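Local structure of glycerate 2-kinase (Pyrococcus horikoshii, 1X3L) at residues Ile38-Gly42 with Lys43-Ile47; Ala66-Ile70 with Leu71-Asp75; Glu142-Ser145 with Leu146-Lys150; Ala204-Ser207 with Gly208-Val211; Leu239-Glu242 with Arg243-Gly247. The protein catalyses the ATP-dependent phosphorylation of D-glycerate to 2-phosphoglycerate, with magnesium as the cofactor and several other nucleotides or pyrophosphate accepted as phosphate donors. One frame throughout, in Å; residues are numbered along the deposited sequence.

Interaction 1: Ile38-Gly42 with Lys43-Ile47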
loop_
_atom_site.group_PDB
_atom_site.type_symbol
_atom_site.label_atom_id
_atom_site.label_comp_id
_atom_site.label_asym_id
_atom_site.label_seq_id
_atom_site.Cartn_x
_atom_site.Cartn_y
_atom_site.Cartn_z
ATOM N N ILE A 38 23.008 -9.652 8.225
ATOM C CA ILE A 38 21.636 -9.165 8.149
ATOM C C ILE A 38 21.003 -9.934 6.996
ATOM O O ILE A 38 21.487 -9.867 5.871
ATOM C CB ILE A 38 21.581 -7.657 7.839
ATOM C CG1 ILE A 38 22.209 -6.869 8.992
ATOM C CG2 ILE A 38 20.136 -7.219 7.631
ATOM C CD1 ILE A 38 22.222 -5.369 8.778
ATOM N N ILE A 39 19.937 -10.674 7.273
ATOM C CA ILE A 39 19.283 -11.459 6.233
ATOM C C ILE A 39 17.889 -10.925 5.914
ATOM O O ILE A 39 16.959 -11.039 6.718
ATOM C CB ILE A 39 19.194 -12.945 6.645
ATOM C CG1 ILE A 39 20.572 -13.429 7.111
ATOM C CG2 ILE A 39 18.731 -13.790 5.463
ATOM C CD1 ILE A 39 20.594 -14.863 7.608
ATOM N N VAL A 40 17.757 -10.344 4.724
ATOM C CA VAL A 40 16.501 -9.761 4.274
ATOM C C VAL A 40 15.823 -10.641 3.232
ATOM O O VAL A 40 16.292 -10.761 2.097
ATOM C CB VAL A 40 16.737 -8.360 3.677
ATOM C CG1 VAL A 40 15.409 -7.683 3.389
ATOM C CG2 VAL A 40 17.560 -7.531 4.637
ATOM N N GLN A 41 14.709 -11.248 3.627
ATOM C CA GLN A 41 13.964 -12.141 2.749
ATOM C C GLN A 41 14.925 -13.125 2.078
ATOM O O GLN A 41 14.830 -13.386 0.881
ATOM C CB GLN A 41 13.192 -11.338 1.685
ATOM C CG GLN A 41 12.219 -10.309 2.269
ATOM C CD GLN A 41 11.244 -9.748 1.241
ATOM O OE1 GLN A 41 11.619 -9.439 0.113
ATOM N NE2 GLN A 41 9.983 -9.605 1.638
ATOM N N GLY A 42 15.862 -13.657 2.858
ATOM C CA GLY A 42 16.813 -14.615 2.318
ATOM C C GLY A 42 18.154 -14.057 1.870
ATOM O O GLY A 42 19.164 -14.759 1.930
ATOM N N LYS A 43 18.172 -12.808 1.411
ATOM C CA LYS A 43 19.403 -12.170 0.946
ATOM C C LYS A 43 20.268 -11.801 2.148
ATOM O O LYS A 43 19.847 -11.036 3.017
ATOM C CB LYS A 43 19.067 -10.913 0.137
ATOM C CG LYS A 43 20.235 -10.303 -0.631
ATOM C CD LYS A 43 20.635 -11.160 -1.828
ATOM C CE LYS A 43 21.696 -10.470 -2.681
ATOM N NZ LYS A 43 22.960 -10.209 -1.931
ATOM N N GLU A 44 21.482 -12.342 2.190
ATOM C CA GLU A 44 22.392 -12.089 3.303
ATOM C C GLU A 44 23.354 -10.929 3.062
ATOM O O GLU A 44 23.914 -10.787 1.976
ATOM C CB GLU A 44 23.190 -13.359 3.613
ATOM C CG GLU A 44 23.913 -13.328 4.952
ATOM C CD GLU A 44 24.711 -14.593 5.221
ATOM O OE1 GLU A 44 24.142 -15.698 5.082
ATOM O OE2 GLU A 44 25.905 -14.480 5.579
ATOM N N PHE A 45 23.536 -10.098 4.084
ATOM C CA PHE A 45 24.441 -8.956 4.008
ATOM C C PHE A 45 25.355 -8.967 5.222
ATOM O O PHE A 45 24.898 -9.168 6.348
ATOM C CB PHE A 45 23.676 -7.628 3.999
ATOM C CG PHE A 45 22.696 -7.495 2.878
ATOM C CD1 PHE A 45 21.413 -8.021 2.993
ATOM C CD2 PHE A 45 23.054 -6.850 1.701
ATOM C CE1 PHE A 45 20.498 -7.905 1.946
ATOM C CE2 PHE A 45 22.149 -6.729 0.650
ATOM C CZ PHE A 45 20.869 -7.258 0.773
ATOM N N GLU A 46 26.643 -8.742 4.993
ATOM C CA GLU A 46 27.610 -8.719 6.082
ATOM C C GLU A 46 27.728 -7.305 6.631
ATOM O O GLU A 46 27.812 -6.343 5.869
ATOM C CB GLU A 46 28.977 -9.192 5.587
ATOM C CG GLU A 46 30.023 -9.301 6.683
ATOM C CD GLU A 46 31.373 -9.745 6.153
ATOM O OE1 GLU A 46 32.283 -9.992 6.974
ATOM O OE2 GLU A 46 31.523 -9.843 4.916
ATOM N N ILE A 47 27.727 -7.183 7.954
ATOM C CA ILE A 47 27.838 -5.885 8.609
ATOM C C ILE A 47 29.313 -5.528 8.775
ATOM O O ILE A 47 29.974 -6.004 9.695
ATOM C CB ILE A 47 27.176 -5.905 10.004
ATOM C CG1 ILE A 47 25.727 -6.376 9.887
ATOM C CG2 ILE A 47 27.226 -4.519 10.628
ATOM C CD1 ILE A 47 25.026 -6.543 11.221
#
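Ile38-Val40 and Lys43-Glu46 pair as the two arms of a tight antiparallel beta hairpin, their short axes 4.6 Å apart and running at 155° to each other, closed by a type I' turn from Val40 to Lys43. Two hydrogen-bonded pairs, Ile38 with Phe45 and Val40 with Lys43, bracket the non-hydrogen-bonded pair of Ile39 with Glu44. Ile38 N gives a bond of 2.7 Å to Phe45 O. Next to the turn, Lys43 N reaches Val40 O at 2.9 Å. Gly42 takes a positive phi of 96°, a value that favours glycine.

On the face carrying Ile38, Val40 and Phe45, the phenyl ring lies beside the first strand, and Val40 CG2 meets it obliquely. With its CG beside the backbone N (chi1 -58°), Phe45 brings CE1 to 4.0 Å from Val40 CG2, while Ile38 O lies at the ring edge, 3.4 Å from Phe45 CD1. Beyond the paired residues, Ile47 crosses Ile38 at about a right angle, its CD1 3.6 Å from Ile38 CG1. On the other face, Ile39 CG1 meets the aliphatic CG of Glu44 at 4.0 Å, the two side chains crossing at a slant.

The strand 37-40 also pairs with 31-33, making the hairpin part of a three-stranded antiparallel sheet. The hairpin face that carries Val40 and Phe45 packs on strands 188-194 and 260-266 of the parallel sheet, where His261 meets the Phe45 ring edge-to-face and Phe263 touches both Val40 and Phe45.

Interaction 2: Ala66-Ile70 with Leu71-Asp75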
loop_
_atom_site.group_PDB
_atom_site.type_symbol
_atom_site.label_atom_id
_atom_site.label_comp_id
_atom_site.label_asym_id
_atom_site.label_seq_id
_atom_site.Cartn_x
_atom_site.Cartn_y
_atom_site.Cartn_z
ATOM N N ALA A 66 11.361 -0.864 14.413
ATOM C CA ALA A 66 11.684 -2.276 14.223
ATOM C C ALA A 66 13.183 -2.456 13.981
ATOM O O ALA A 66 13.812 -3.365 14.530
ATOM C CB ALA A 66 10.887 -2.845 13.046
ATOM N N ILE A 67 13.758 -1.593 13.151
ATOM C CA ILE A 67 15.183 -1.680 12.860
ATOM C C ILE A 67 16.022 -1.450 14.120
ATOM O O ILE A 67 16.994 -2.168 14.361
ATOM C CB ILE A 67 15.589 -0.662 11.775
ATOM C CG1 ILE A 67 14.919 -1.027 10.447
ATOM C CG2 ILE A 67 17.097 -0.643 11.609
ATOM C CD1 ILE A 67 15.336 -2.377 9.899
ATOM N N GLU A 68 15.646 -0.455 14.921
ATOM C CA GLU A 68 16.378 -0.160 16.154
ATOM C C GLU A 68 16.276 -1.298 17.168
ATOM O O GLU A 68 17.160 -1.460 18.007
ATOM C CB GLU A 68 15.860 1.119 16.822
ATOM C CG GLU A 68 16.086 2.399 16.048
ATOM C CD GLU A 68 15.830 3.630 16.901
ATOM O OE1 GLU A 68 14.769 3.701 17.558
ATOM O OE2 GLU A 68 16.691 4.531 16.914
ATOM N N ASP A 69 15.202 -2.080 17.100
ATOM C CA ASP A 69 15.032 -3.180 18.044
ATOM C C ASP A 69 15.888 -4.395 17.711
ATOM O O ASP A 69 16.053 -5.285 18.547
ATOM C CB ASP A 69 13.561 -3.607 18.137
ATOM C CG ASP A 69 12.680 -2.537 18.759
ATOM O OD1 ASP A 69 13.186 -1.754 19.591
ATOM O OD2 ASP A 69 11.476 -2.485 18.427
ATOM N N ILE A 70 16.435 -4.440 16.501
ATOM C CA ILE A 70 17.267 -5.573 16.116
ATOM C C ILE A 70 18.670 -5.173 15.682
ATOM O O ILE A 70 19.513 -6.033 15.443
ATOM C CB ILE A 70 16.617 -6.389 14.978
ATOM C CG1 ILE A 70 16.490 -5.528 13.718
ATOM C CG2 ILE A 70 15.258 -6.895 15.426
ATOM C CD1 ILE A 70 15.885 -6.265 12.534
ATOM N N LEU A 71 18.919 -3.871 15.585
ATOM C CA LEU A 71 20.228 -3.377 15.168
ATOM C C LEU A 71 20.572 -2.047 15.828
ATOM O O LEU A 71 19.692 -1.222 16.080
ATOM C CB LEU A 71 20.269 -3.202 13.645
ATOM C CG LEU A 71 20.181 -4.450 12.760
ATOM C CD1 LEU A 71 19.957 -4.036 11.311
ATOM C CD2 LEU A 71 21.460 -5.270 12.895
ATOM N N ASP A 72 21.856 -1.842 16.110
ATOM C CA ASP A 72 22.304 -0.594 16.713
ATOM C C ASP A 72 22.459 0.409 15.582
ATOM O O ASP A 72 23.272 0.216 14.679
ATOM C CB ASP A 72 23.641 -0.787 17.430
ATOM C CG ASP A 72 23.538 -1.743 18.604
ATOM O OD1 ASP A 72 22.684 -1.510 19.490
ATOM O OD2 ASP A 72 24.313 -2.726 18.643
ATOM N N VAL A 73 21.669 1.475 15.625
ATOM C CA VAL A 73 21.712 2.488 14.579
ATOM C C VAL A 73 22.555 3.700 14.957
ATOM O O VAL A 73 22.289 4.373 15.952
ATOM C CB VAL A 73 20.286 2.955 14.214
ATOM C CG1 VAL A 73 20.343 4.031 13.143
ATOM C CG2 VAL A 73 19.463 1.768 13.730
ATOM N N GLU A 74 23.574 3.967 14.148
ATOM C CA GLU A 74 24.465 5.094 14.379
ATOM C C GLU A 74 23.675 6.391 14.379
ATOM O O GLU A 74 23.853 7.237 15.254
ATOM C CB GLU A 74 25.540 5.148 13.291
ATOM C CG GLU A 74 26.473 6.346 13.393
ATOM C CD GLU A 74 27.155 6.440 14.744
ATOM O OE1 GLU A 74 27.629 5.396 15.242
ATOM O OE2 GLU A 74 27.222 7.558 15.301
ATOM N N ASP A 75 22.799 6.539 13.390
ATOM C CA ASP A 75 21.979 7.733 13.269
ATOM C C ASP A 75 21.015 7.590 12.095
ATOM O O ASP A 75 21.122 6.652 11.299
ATOM C CB ASP A 75 22.872 8.965 13.075
ATOM C CG ASP A 75 22.092 10.268 13.132
ATOM O OD1 ASP A 75 21.239 10.419 14.031
ATOM O OD2 ASP A 75 22.340 11.149 12.283
#
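Ile67 and Val73 meet through one methyl each, CG2 to CG2 at 4.0 Å, as the chain leaves its helix and folds back beside the last turn. The two side chains cross at about a right angle. In Ile67 the CG2 branch stands opposite the backbone N while CG1 lies next to it (chi1 -66°), which leaves CG2 as the branch facing Val73. The same Val73 methyl also touches the aliphatic part of Glu68, 4.1 Å from its CG; the extended remainder of that glutamate carries the carboxylate away to the backbone N-H groups of Lys89 and Arg90.

Ile70 has the less common torsion for an isoleucine: at chi1 63° its CG1 sits between the backbone N and the carbonyl carbon. This places CG1 4.0 Å from Leu71 CG, so that the two neighbours pack obliquely against each other. Leu71 CG also lies 3.2 Å from Ile70 O. The backbone N of Leu71 makes a weak, bent bond of 2.8 Å to Ile67 O.

The stretch joins helix 60-70 to strand 75-81 of the parallel sheet, and so forms the return leg of a beta-alpha-beta crossover that starts from the adjacent strand 51-56. Ile67 and Val73 both rest on Val53 of that strand, Ile67 and Ile70 pack on helix 23-30, and Leu71 reaches Val33 of the small antiparallel sheet.

Interaction 3: Glu142-Ser145 with Leu146-Lys150. With EDO (1,2-ethanediol), chain E.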
loop_
_atom_site.group_PDB
_atom_site.type_symbol
_atom_site.label_atom_id
_atom_site.label_comp_id
_atom_site.label_asym_id
_atom_site.label_seq_id
_atom_site.Cartn_x
_atom_site.Cartn_y
_atom_site.Cartn_z
ATOM N N GLU A 142 17.803 22.396 -8.284
ATOM C CA GLU A 142 18.348 23.746 -8.148
ATOM C C GLU A 142 17.494 24.865 -8.749
ATOM O O GLU A 142 16.967 24.747 -9.855
ATOM C CB GLU A 142 19.777 23.806 -8.714
ATOM C CG GLU A 142 19.912 23.970 -10.227
ATOM C CD GLU A 142 19.284 22.842 -11.018
ATOM O OE1 GLU A 142 19.269 21.698 -10.513
ATOM O OE2 GLU A 142 18.821 23.101 -12.154
ATOM N N GLY A 143 17.352 25.944 -7.986
ATOM C CA GLY A 143 16.579 27.088 -8.432
ATOM C C GLY A 143 15.078 26.925 -8.315
ATOM O O GLY A 143 14.332 27.894 -8.447
ATOM N N ILE A 144 14.625 25.703 -8.060
ATOM C CA ILE A 144 13.197 25.443 -7.948
ATOM C C ILE A 144 12.728 25.479 -6.500
ATOM O O ILE A 144 13.249 24.762 -5.646
ATOM C CB ILE A 144 12.837 24.079 -8.573
ATOM C CG1 ILE A 144 13.279 24.053 -10.038
ATOM C CG2 ILE A 144 11.330 23.842 -8.478
ATOM C CD1 ILE A 144 13.104 22.705 -10.718
ATOM N N SER A 145 11.741 26.323 -6.227
ATOM C CA SER A 145 11.202 26.453 -4.882
ATOM C C SER A 145 10.018 25.515 -4.685
ATOM O O SER A 145 9.405 25.051 -5.651
ATOM C CB SER A 145 10.745 27.889 -4.631
ATOM O OG SER A 145 9.605 28.195 -5.416
ATOM N N LEU A 146 9.696 25.240 -3.428
ATOM C CA LEU A 146 8.574 24.375 -3.120
ATOM C C LEU A 146 7.324 24.956 -3.761
ATOM O O LEU A 146 6.430 24.225 -4.186
ATOM C CB LEU A 146 8.387 24.275 -1.604
ATOM C CG LEU A 146 7.158 23.513 -1.106
ATOM C CD1 LEU A 146 7.064 22.152 -1.778
ATOM C CD2 LEU A 146 7.251 23.364 0.397
ATOM N N GLU A 147 7.271 26.281 -3.843
ATOM C CA GLU A 147 6.121 26.942 -4.438
ATOM C C GLU A 147 6.109 26.747 -5.951
ATOM O O GLU A 147 5.042 26.694 -6.564
ATOM C CB GLU A 147 6.125 28.431 -4.092
ATOM C CG GLU A 147 4.777 29.104 -4.300
ATOM C CD GLU A 147 3.645 28.365 -3.597
ATOM O OE1 GLU A 147 3.761 28.107 -2.378
ATOM O OE2 GLU A 147 2.636 28.045 -4.264
ATOM N N ASP A 148 7.292 26.644 -6.554
ATOM C CA ASP A 148 7.372 26.424 -7.995
ATOM C C ASP A 148 6.839 25.026 -8.273
ATOM O O ASP A 148 6.156 24.793 -9.269
ATOM C CB ASP A 148 8.815 26.520 -8.501
ATOM C CG ASP A 148 9.346 27.940 -8.497
ATOM O OD1 ASP A 148 8.601 28.860 -8.900
ATOM O OD2 ASP A 148 10.518 28.133 -8.106
ATOM N N LEU A 149 7.165 24.096 -7.380
ATOM C CA LEU A 149 6.717 22.717 -7.512
ATOM C C LEU A 149 5.195 22.662 -7.467
ATOM O O LEU A 149 4.562 22.045 -8.324
ATOM C CB LEU A 149 7.304 21.860 -6.386
ATOM C CG LEU A 149 6.751 20.439 -6.230
ATOM C CD1 LEU A 149 6.868 19.670 -7.540
ATOM C CD2 LEU A 149 7.512 19.733 -5.120
ATOM N N LYS A 150 4.612 23.326 -6.472
ATOM C CA LYS A 150 3.160 23.352 -6.322
ATOM C C LYS A 150 2.473 23.877 -7.576
ATOM O O LYS A 150 1.534 23.267 -8.078
ATOM C CB LYS A 150 2.756 24.213 -5.122
ATOM C CG LYS A 150 3.219 23.686 -3.771
ATOM C CD LYS A 150 2.674 24.558 -2.644
ATOM C CE LYS A 150 3.134 24.075 -1.285
ATOM N NZ LYS A 150 2.557 24.901 -0.186
HETATM C C1 EDO E . 19.971 24.734 -4.505
HETATM O O1 EDO E . 20.722 25.125 -5.661
HETATM C C2 EDO E . 19.034 25.863 -4.071
HETATM O O2 EDO E . 18.113 26.175 -5.126
#
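A single carboxylate oxygen, Asp148 OD2, receives the backbone N-H of Ser145 and also lies 2.8 Å from the hydroxyl of the same residue. The bond from Ser145 N is 2.9 Å long and almost straight at 170°, arriving on the anti side of the carboxylate and somewhat out of its plane. In return, Ser145 OG accepts the N-H of Asp148 at 3.0 Å. This reciprocal exchange is a capping box, with Ser145 as the N-cap of helix 146-158.

The serine torsion makes the exchange possible: at chi1 69° OG stands between the backbone N and the carbonyl carbon, turned over the first helical turn toward Asp148 N. The aspartate swings its CG beside its own backbone N (chi1 -72°), which carries the carboxylate back past the start of the helix. Placed there, its negative charge would be expected to interact favourably with the helix dipole. The helix proper is entered by the bond of 3.0 Å from Leu149 N to Ser145 O. Beside the box, Ile144 CG2 lies against Asp148 CB at 3.7 Å.

Before the cap, Gly143 has a positive phi, and its N-H binds O2 of an ethanediol, probably from the crystallisation liquor, at 3.0 Å. Helix 103-118 packs against the buried Leu146. Helix 235-246 meets the capping segment through Ile144, which touches Ser236 and His240, while Ser236 OG adds a weak hydrogen bond to Asp148 OD2.

Interaction 4: Ala204-Ser207 with Gly208-Val211. With SO4 (sulfate ion), chain B.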
loop_
_atom_site.group_PDB
_atom_site.type_symbol
_atom_site.label_atom_id
_atom_site.label_comp_id
_atom_site.label_asym_id
_atom_site.label_seq_id
_atom_site.Cartn_x
_atom_site.Cartn_y
_atom_site.Cartn_z
ATOM N N ALA A 204 5.793 4.056 -8.653
ATOM C CA ALA A 204 4.794 4.996 -8.164
ATOM C C ALA A 204 4.886 5.316 -6.677
ATOM O O ALA A 204 4.631 6.454 -6.272
ATOM C CB ALA A 204 3.392 4.467 -8.487
ATOM N N ILE A 205 5.241 4.324 -5.866
ATOM C CA ILE A 205 5.330 4.522 -4.419
ATOM C C ILE A 205 6.367 5.576 -4.017
ATOM O O ILE A 205 7.569 5.397 -4.224
ATOM C CB ILE A 205 5.633 3.189 -3.700
ATOM C CG1 ILE A 205 4.530 2.171 -4.021
ATOM C CG2 ILE A 205 5.716 3.416 -2.200
ATOM C CD1 ILE A 205 4.746 0.806 -3.400
ATOM N N ALA A 206 5.879 6.676 -3.442
ATOM C CA ALA A 206 6.719 7.791 -3.007
ATOM C C ALA A 206 7.507 8.361 -4.184
ATOM O O ALA A 206 8.476 9.094 -3.998
ATOM C CB ALA A 206 7.678 7.339 -1.905
ATOM N N SER A 207 7.074 8.017 -5.393
ATOM C CA SER A 207 7.721 8.474 -6.618
ATOM C C SER A 207 9.055 7.778 -6.881
ATOM O O SER A 207 9.965 8.356 -7.471
ATOM C CB SER A 207 7.906 9.992 -6.587
ATOM O OG SER A 207 6.646 10.642 -6.643
ATOM N N GLY A 208 9.146 6.527 -6.432
ATOM C CA GLY A 208 10.330 5.708 -6.633
ATOM C C GLY A 208 11.689 6.348 -6.439
ATOM O O GLY A 208 12.475 6.425 -7.385
ATOM N N PRO A 209 12.008 6.798 -5.217
ATOM C CA PRO A 209 13.300 7.428 -4.936
ATOM C C PRO A 209 14.486 6.455 -4.997
ATOM O O PRO A 209 15.635 6.887 -5.096
ATOM C CB PRO A 209 13.097 8.019 -3.538
ATOM C CG PRO A 209 12.146 7.039 -2.903
ATOM C CD PRO A 209 11.146 6.802 -4.019
ATOM N N THR A 210 14.210 5.152 -4.945
ATOM C CA THR A 210 15.277 4.146 -4.995
ATOM C C THR A 210 15.127 3.134 -6.141
ATOM O O THR A 210 15.821 2.113 -6.173
ATOM C CB THR A 210 15.379 3.348 -3.667
ATOM O OG1 THR A 210 14.231 2.500 -3.525
ATOM C CG2 THR A 210 15.448 4.293 -2.477
ATOM N N VAL A 211 14.220 3.402 -7.074
ATOM C CA VAL A 211 14.032 2.503 -8.205
ATOM C C VAL A 211 14.292 3.238 -9.511
ATOM O O VAL A 211 14.209 4.467 -9.577
ATOM C CB VAL A 211 12.601 1.909 -8.244
ATOM C CG1 VAL A 211 12.371 1.023 -7.023
ATOM C CG2 VAL A 211 11.577 3.023 -8.296
HETATM S S SO4 B . 2.606 8.340 -2.433
HETATM O O1 SO4 B . 3.429 7.792 -3.523
HETATM O O2 SO4 B . 1.360 8.875 -3.007
HETATM O O3 SO4 B . 3.333 9.416 -1.734
HETATM O O4 SO4 B . 2.288 7.274 -1.468
#
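Pro209 packs against Ala206 as the chain turns through Ala206 and Ser207. The methyl of Ala206 is 4.1 Å from Pro209 CD, and the same ring carbon lies 3.5 Å from Ala206 O. The turn is closed by the backbone: Gly208 N donates to Ile205 O at 2.9 Å. Ala206 and Ser207 are modelled with positive phi, though the position of Ser207 N is doubtful.

Ser207 can be followed outward. Its CB lies 3.7 Å from Gly208 N, alongside the peptide that makes the turn bond. From there OG is set beside its own backbone N, opposite the carbonyl carbon (chi1 -67°), and leaves the turn altogether to hydrogen-bond with Ser134 OG and Arg170 NH2. The buried hydroxyl therefore ties this loop to helix 133-136 and helix 163-171.

Ala206 N donates to O1 of a bound sulfate at 2.7 Å. The ion, probably from the crystallisation liquor, is held by main-chain N-H groups of Ala206, of Gly132 and of Ser134 in helix 133-136, a setting consistent with a site for a phosphate group. With Ala206 about 10 Å, between side chains, from Lys58, a substrate-binding residue by similarity, the sulfate may mark part of the kinase active-site cleft.

Interaction 5: Leu239-Glu242 with Arg243-Gly247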
loop_
_atom_site.group_PDB
_atom_site.type_symbol
_atom_site.label_atom_id
_atom_site.label_comp_id
_atom_site.label_asym_id
_atom_site.label_seq_id
_atom_site.Cartn_x
_atom_site.Cartn_y
_atom_site.Cartn_z
ATOM N N LEU A 239 13.949 26.092 -17.041
ATOM C CA LEU A 239 15.405 26.184 -17.013
ATOM C C LEU A 239 16.073 24.894 -16.553
ATOM O O LEU A 239 17.049 24.450 -17.153
ATOM C CB LEU A 239 15.857 27.342 -16.117
ATOM C CG LEU A 239 17.376 27.546 -16.039
ATOM C CD1 LEU A 239 17.926 27.858 -17.428
ATOM C CD2 LEU A 239 17.698 28.682 -15.070
ATOM N N HIS A 240 15.561 24.290 -15.487
ATOM C CA HIS A 240 16.163 23.057 -15.005
ATOM C C HIS A 240 16.041 21.951 -16.039
ATOM O O HIS A 240 16.962 21.158 -16.223
ATOM C CB HIS A 240 15.517 22.582 -13.708
ATOM C CG HIS A 240 16.045 21.262 -13.247
ATOM N ND1 HIS A 240 17.340 21.096 -12.805
ATOM C CD2 HIS A 240 15.481 20.031 -13.231
ATOM C CE1 HIS A 240 17.553 19.819 -12.541
ATOM N NE2 HIS A 240 16.440 19.152 -12.791
ATOM N N ILE A 241 14.895 21.900 -16.709
ATOM C CA ILE A 241 14.665 20.880 -17.720
ATOM C C ILE A 241 15.532 21.114 -18.955
ATOM O O ILE A 241 16.049 20.159 -19.533
ATOM C CB ILE A 241 13.163 20.812 -18.099
ATOM C CG1 ILE A 241 12.383 20.199 -16.927
ATOM C CG2 ILE A 241 12.971 19.988 -19.373
ATOM C CD1 ILE A 241 10.878 20.201 -17.096
ATOM N N GLU A 242 15.693 22.374 -19.357
ATOM C CA GLU A 242 16.538 22.691 -20.506
ATOM C C GLU A 242 17.975 22.292 -20.171
ATOM O O GLU A 242 18.707 21.781 -21.025
ATOM C CB GLU A 242 16.480 24.187 -20.829
ATOM C CG GLU A 242 15.194 24.633 -21.519
ATOM C CD GLU A 242 14.992 23.946 -22.858
ATOM O OE1 GLU A 242 15.965 23.866 -23.637
ATOM O OE2 GLU A 242 13.865 23.495 -23.140
ATOM N N ARG A 243 18.378 22.528 -18.927
ATOM C CA ARG A 243 19.722 22.164 -18.494
ATOM C C ARG A 243 19.872 20.647 -18.590
ATOM O O ARG A 243 20.924 20.143 -18.976
ATOM C CB ARG A 243 19.975 22.612 -17.054
ATOM C CG ARG A 243 20.035 24.121 -16.850
ATOM C CD ARG A 243 20.640 24.438 -15.493
ATOM N NE ARG A 243 22.032 23.996 -15.432
ATOM C CZ ARG A 243 22.706 23.774 -14.308
ATOM N NH1 ARG A 243 22.121 23.949 -13.130
ATOM N NH2 ARG A 243 23.966 23.364 -14.363
ATOM N N GLY A 244 18.810 19.926 -18.233
ATOM C CA GLY A 244 18.841 18.474 -18.307
ATOM C C GLY A 244 18.972 18.021 -19.750
ATOM O O GLY A 244 19.673 17.056 -20.053
ATOM N N LEU A 245 18.292 18.723 -20.649
ATOM C CA LEU A 245 18.361 18.390 -22.064
ATOM C C LEU A 245 19.771 18.628 -22.596
ATOM O O LEU A 245 20.228 17.929 -23.497
ATOM C CB LEU A 245 17.363 19.232 -22.855
ATOM C CG LEU A 245 15.887 18.923 -22.619
ATOM C CD1 LEU A 245 15.043 19.879 -23.447
ATOM C CD2 LEU A 245 15.593 17.470 -23.008
ATOM N N ARG A 246 20.459 19.617 -22.035
ATOM C CA ARG A 246 21.818 19.919 -22.467
ATOM C C ARG A 246 22.819 18.980 -21.800
ATOM O O ARG A 246 23.996 18.958 -22.160
ATOM C CB ARG A 246 22.174 21.374 -22.145
ATOM C CG ARG A 246 21.485 22.404 -23.032
ATOM C CD ARG A 246 22.140 23.777 -22.882
ATOM N NE ARG A 246 21.720 24.488 -21.677
ATOM C CZ ARG A 246 20.544 25.098 -21.541
ATOM N NH1 ARG A 246 19.664 25.086 -22.538
ATOM N NH2 ARG A 246 20.246 25.726 -20.414
ATOM N N GLY A 247 22.350 18.207 -20.823
ATOM C CA GLY A 247 23.232 17.281 -20.137
ATOM C C GLY A 247 24.022 17.927 -19.012
ATOM O O GLY A 247 25.016 17.372 -18.546
#
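The guanidinium of Arg246 lies with one face over the carbonyl oxygen of Glu242, which stands 3.7 Å from its plane and toward the rim; Arg243 N is further off on the same face. At the edge, near the plane, Leu239 CD1 comes to 4.3 Å from Arg246 NH2. The bend at chi3 (-79°) folds the arginine back along the helix, bringing Arg246 NH1 to 3.7 Å from Glu242 CB. The carboxylate of Glu242 is turned 38° from the guanidinium plane, and Glu242 OE1 and Arg246 NH1 stay 4.0 Å apart, beyond a salt bridge.

Glu242 is itself bent at chi2 (-61°), and its OE2 lies 3.8 Å from Leu245 CD1, so the leucine passes obliquely beside the acid. On the neighbouring side of the helix, Arg243 CG lies 3.0 Å from Leu239 O. Beneath these side chains run the regular helical bonds, among them Arg246 N to Glu242 O at 3.0 Å. Gly247, just after helix 235-246, has positive phi and two bonds back into the last turn, a Schellman motif.

Leu245 and Ile241 pack on helix 217-226. The charged groups find their stronger partners outside these two segments: Glu242 OE2 forms a salt bridge with Lys221 of that helix, while Arg243 NE and Arg246 NE each bind one carboxylate oxygen of Glu248. Lattice contacts may influence Glu242, Leu245 and Arg246, which touch a crystal neighbour. Attraction between Glu242 and Arg246 is thus probably a modest, through-space contribution, and the two arginines converge on the acid that follows the helix end.

How the interactions relate
Interactions 1 and 2 are adjoining packing units: Leu71 CD1 lies 3.7 Å from Ile38 CD1, so the loop after helix 60-70 rests on the hairpin. Interactions 3 and 5 form a second pair, in which Glu142 OE2 lies 2.6 Å from His240 ND1, a probable hydrogen bond. Interaction 4 stands between the two groups, its centre 22 Å from those of interactions 1 and 5 and 19 Å from that of interaction 3. Of the five it is the one beside the bound sulfate and near Lys58; the other four lie away from that probable substrate site.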